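Local coordinates for protein putative transcription regulator (Lactobacillus plantarum WCFS1, PDB 3COL) that probably binds DNA through an N-terminal helix-turn-helix domain and regulates transcription as a dimer of the TetR family, at residues R90-Q95 against G157-T162. Residues are numbered along the deposited sequence; the frame is centred on the assembly and turned at random.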
ATOM      1  N   ARG A  90      17.195  11.609   4.189  0.50 11.67           N
ATOM      2  CA  ARG A  90      16.270  12.446   4.929  0.50 12.12           C
ATOM      3  C   ARG A  90      15.584  13.477   4.024  0.50 11.81           C
ATOM      4  O   ARG A  90      14.363  13.663   4.101  0.50 11.72           O
ATOM      5  CB  ARG A  90      16.963  13.121   6.123  0.50 11.80           C
ATOM      6  CG  ARG A  90      15.976  13.769   7.111  0.50 12.86           C
ATOM      7  CD  ARG A  90      16.684  14.495   8.256  0.50 12.32           C
ATOM      8  NE  ARG A  90      17.338  15.718   7.776  0.50 15.76           N
ATOM      9  CZ  ARG A  90      18.649  15.836   7.549  0.50 14.03           C
ATOM     10  NH1 ARG A  90      19.449  14.814   7.762  0.50 13.10           N
ATOM     11  NH2 ARG A  90      19.155  16.983   7.119  0.50 14.64           N
ATOM     12  N   LEU A  91      16.376  14.133   3.172  1.00 12.28           N
ATOM     13  CA  LEU A  91      15.867  15.082   2.168  1.00 11.40           C
ATOM     14  C   LEU A  91      14.854  14.407   1.263  1.00 11.35           C
ATOM     15  O   LEU A  91      13.812  14.986   0.944  1.00  9.84           O
ATOM     16  CB  LEU A  91      17.010  15.624   1.300  1.00 11.32           C
ATOM     17  CG  LEU A  91      18.086  16.496   1.983  1.00 14.14           C
ATOM     18  CD1 LEU A  91      19.173  16.880   0.933  1.00 16.63           C
ATOM     19  CD2 LEU A  91      17.490  17.731   2.688  1.00 14.69           C
ATOM     20  N   TYR A  92      15.178  13.186   0.833  1.00 11.46           N
ATOM     21  CA  TYR A  92      14.250  12.445  -0.025  1.00 12.99           C
ATOM     22  C   TYR A  92      12.913  12.155   0.652  1.00 11.55           C
ATOM     23  O   TYR A  92      11.857  12.425   0.099  1.00 11.94           O
ATOM     24  CB  TYR A  92      14.900  11.147  -0.536  1.00 14.24           C
ATOM     25  CG  TYR A  92      13.935  10.261  -1.283  1.00 16.50           C
ATOM     26  CD1 TYR A  92      13.312  10.700  -2.445  1.00 14.62           C
ATOM     27  CD2 TYR A  92      13.620   9.008  -0.798  1.00 16.55           C
ATOM     28  CE1 TYR A  92      12.406   9.879  -3.113  1.00 19.29           C
ATOM     29  CE2 TYR A  92      12.719   8.203  -1.440  1.00 19.87           C
ATOM     30  CZ  TYR A  92      12.118   8.648  -2.589  1.00 18.16           C
ATOM     31  OH  TYR A  92      11.234   7.811  -3.238  1.00 22.99           O
ATOM     32  N   VAL A  93      12.962  11.562   1.837  1.00 12.08           N
ATOM     33  CA  VAL A  93      11.766  11.167   2.518  1.00 10.84           C
ATOM     34  C   VAL A  93      10.960  12.407   2.918  1.00 10.50           C
ATOM     35  O   VAL A  93       9.740  12.382   2.903  1.00 10.29           O
ATOM     36  CB  VAL A  93      12.080  10.275   3.750  1.00 11.89           C
ATOM     37  CG1 VAL A  93      10.781   9.856   4.451  1.00  9.92           C
ATOM     38  CG2 VAL A  93      12.864   9.022   3.307  1.00 11.90           C
ATOM     39  N   GLN A  94      11.638  13.487   3.282  1.00 10.36           N
ATOM     40  CA  GLN A  94      10.913  14.703   3.639  1.00 11.51           C
ATOM     41  C   GLN A  94      10.140  15.294   2.440  1.00 11.69           C
ATOM     42  O   GLN A  94       9.001  15.756   2.593  1.00 11.78           O
ATOM     43  CB  GLN A  94      11.841  15.722   4.282  1.00 12.25           C
ATOM     44  CG  GLN A  94      11.238  17.096   4.443  1.00 15.44           C
ATOM     45  CD  GLN A  94      11.735  17.725   5.681  1.00 23.69           C
ATOM     46  OE1 GLN A  94      12.951  17.799   5.915  1.00 27.24           O
ATOM     47  NE2 GLN A  94      10.810  18.154   6.528  1.00 27.47           N
ATOM     48  N   GLN A  95      10.751  15.273   1.261  1.00 12.15           N
ATOM     49  CA  GLN A  95      10.043  15.643   0.020  1.00 13.46           C
ATOM     50  C   GLN A  95       8.821  14.738  -0.295  1.00 12.50           C
ATOM     51  O   GLN A  95       7.730  15.236  -0.578  1.00 13.37           O
ATOM     52  CB  GLN A  95      11.029  15.671  -1.163  1.00 13.91           C
ATOM     53  CG  GLN A  95      10.428  16.120  -2.511  1.00 17.06           C
ATOM     54  CD  GLN A  95       9.575  17.401  -2.421  1.00 21.66           C
ATOM     55  OE1 GLN A  95       9.891  18.343  -1.680  1.00 20.76           O
ATOM     56  NE2 GLN A  95       8.491  17.435  -3.200  1.00 23.22           N
ATOM     57  N   GLY A 157       9.315   0.694   0.007  1.00  4.78           N
ATOM     58  CA  GLY A 157       7.994   0.275   0.522  1.00  4.38           C
ATOM     59  C   GLY A 157       7.643   0.898   1.863  1.00  4.74           C
ATOM     60  O   GLY A 157       6.523   1.402   2.039  1.00  5.66           O
ATOM     61  N   VAL A 158       8.580   0.884   2.810  1.00  4.95           N
ATOM     62  CA  VAL A 158       8.340   1.484   4.116  1.00  5.42           C
ATOM     63  C   VAL A 158       8.136   3.016   4.046  1.00  6.21           C
ATOM     64  O   VAL A 158       7.250   3.558   4.733  1.00  6.65           O
ATOM     65  CB  VAL A 158       9.415   1.070   5.191  1.00  6.80           C
ATOM     66  CG1 VAL A 158      10.814   1.647   4.879  1.00  6.66           C
ATOM     67  CG2 VAL A 158       8.986   1.577   6.551  1.00  7.01           C
ATOM     68  N   VAL A 159       8.942   3.693   3.216  1.00  5.42           N
ATOM     69  CA  VAL A 159       8.798   5.105   2.940  1.00  5.04           C
ATOM     70  C   VAL A 159       7.412   5.405   2.380  1.00  4.99           C
ATOM     71  O   VAL A 159       6.675   6.249   2.901  1.00  5.17           O
ATOM     72  CB  VAL A 159       9.877   5.580   1.930  1.00  5.13           C
ATOM     73  CG1 VAL A 159       9.618   7.091   1.459  1.00  5.74           C
ATOM     74  CG2 VAL A 159      11.231   5.467   2.550  1.00  4.94           C
ATOM     75  N   PHE A 160       7.060   4.752   1.295  1.00  3.59           N
ATOM     76  CA  PHE A 160       5.820   5.089   0.632  1.00  4.06           C
ATOM     77  C   PHE A 160       4.585   4.648   1.371  1.00  4.12           C
ATOM     78  O   PHE A 160       3.590   5.399   1.433  1.00  3.13           O
ATOM     79  CB  PHE A 160       5.842   4.612  -0.836  1.00  4.70           C
ATOM     80  CG  PHE A 160       6.591   5.562  -1.715  1.00  8.26           C
ATOM     81  CD1 PHE A 160       5.912   6.478  -2.496  1.00  7.48           C
ATOM     82  CD2 PHE A 160       7.997   5.600  -1.690  1.00 10.13           C
ATOM     83  CE1 PHE A 160       6.616   7.382  -3.278  1.00  9.89           C
ATOM     84  CE2 PHE A 160       8.691   6.492  -2.447  1.00  8.05           C
ATOM     85  CZ  PHE A 160       8.011   7.398  -3.239  1.00  8.06           C
ATOM     86  N   SER A 161       4.629   3.439   1.937  0.50  4.20           N
ATOM     87  CA  SER A 161       3.447   2.897   2.642  0.50  4.23           C
ATOM     88  C   SER A 161       3.088   3.681   3.898  0.50  4.00           C
ATOM     89  O   SER A 161       1.920   3.978   4.129  0.50  4.10           O
ATOM     90  CB  SER A 161       3.617   1.419   2.957  0.50  4.56           C
ATOM     91  OG  SER A 161       2.593   0.975   3.822  0.50  6.82           O
ATOM     92  N   THR A 162       4.103   4.042   4.677  1.00  4.09           N
ATOM     93  CA  THR A 162       3.936   4.844   5.914  1.00  4.04           C
ATOM     94  C   THR A 162       3.390   6.250   5.598  1.00  3.35           C
ATOM     95  O   THR A 162       2.463   6.695   6.249  1.00  2.00           O
ATOM     96  CB  THR A 162       5.265   4.981   6.702  1.00  3.81           C
ATOM     97  OG1 THR A 162       5.741   3.664   7.028  1.00  4.71           O
ATOM     98  CG2 THR A 162       5.109   5.797   8.010  1.00  2.80           C
TER
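The turns holding V93 and V159 meet across a nearly parallel helix pair, the axes of 90-95 and 157-162 approaching to 10.8 Å with a crossing angle of -27°. Both belong to the all-helical C-terminal part of a TetR-family regulator, the portion that in this family typically carries the dimer interface and the ligand pocket, and the pair illustrates how such a core can be built from a few side chains reaching across widely spaced helices. At the centre, the valines meet by one methyl each: V93 CG2 lies 4.0 Å from V159 CG2, the two side chains meeting at a slant. The CB of V159 is directed toward 90-95, and its other methyl, CG1, sits 4.4 Å from CE2 of the Y92 ring, so this one valine borders both V93 and the tyrosine.

Y92 bridges the remaining width. With CG anti to the backbone N (chi1 173°), its ring reaches over toward 157-162, past V159, and carries the phenol group to F160, whose CG stands opposite its carbonyl carbon (chi1 -81°). The tyrosine side chain comes in roughly perpendicular to that of the phenylalanine. Around them the layer continues within the subunit: L70 and L78 pack on Y92, and I69 touches F160, while I163 of helix 152-171 adds to the apolar surroundings of V93. On helix 152-171, V158 instead packs on V158 of the second subunit and S161 on G157 of that subunit, linking this core to the dimer interface.

At the aromatic end, the Y92 hydroxyl makes a close contact with the C-H edge of F160, tight for oxygen against carbon: OH lies in the plane of the ring, 3.0 Å from CE2 and 3.2 Å from CZ.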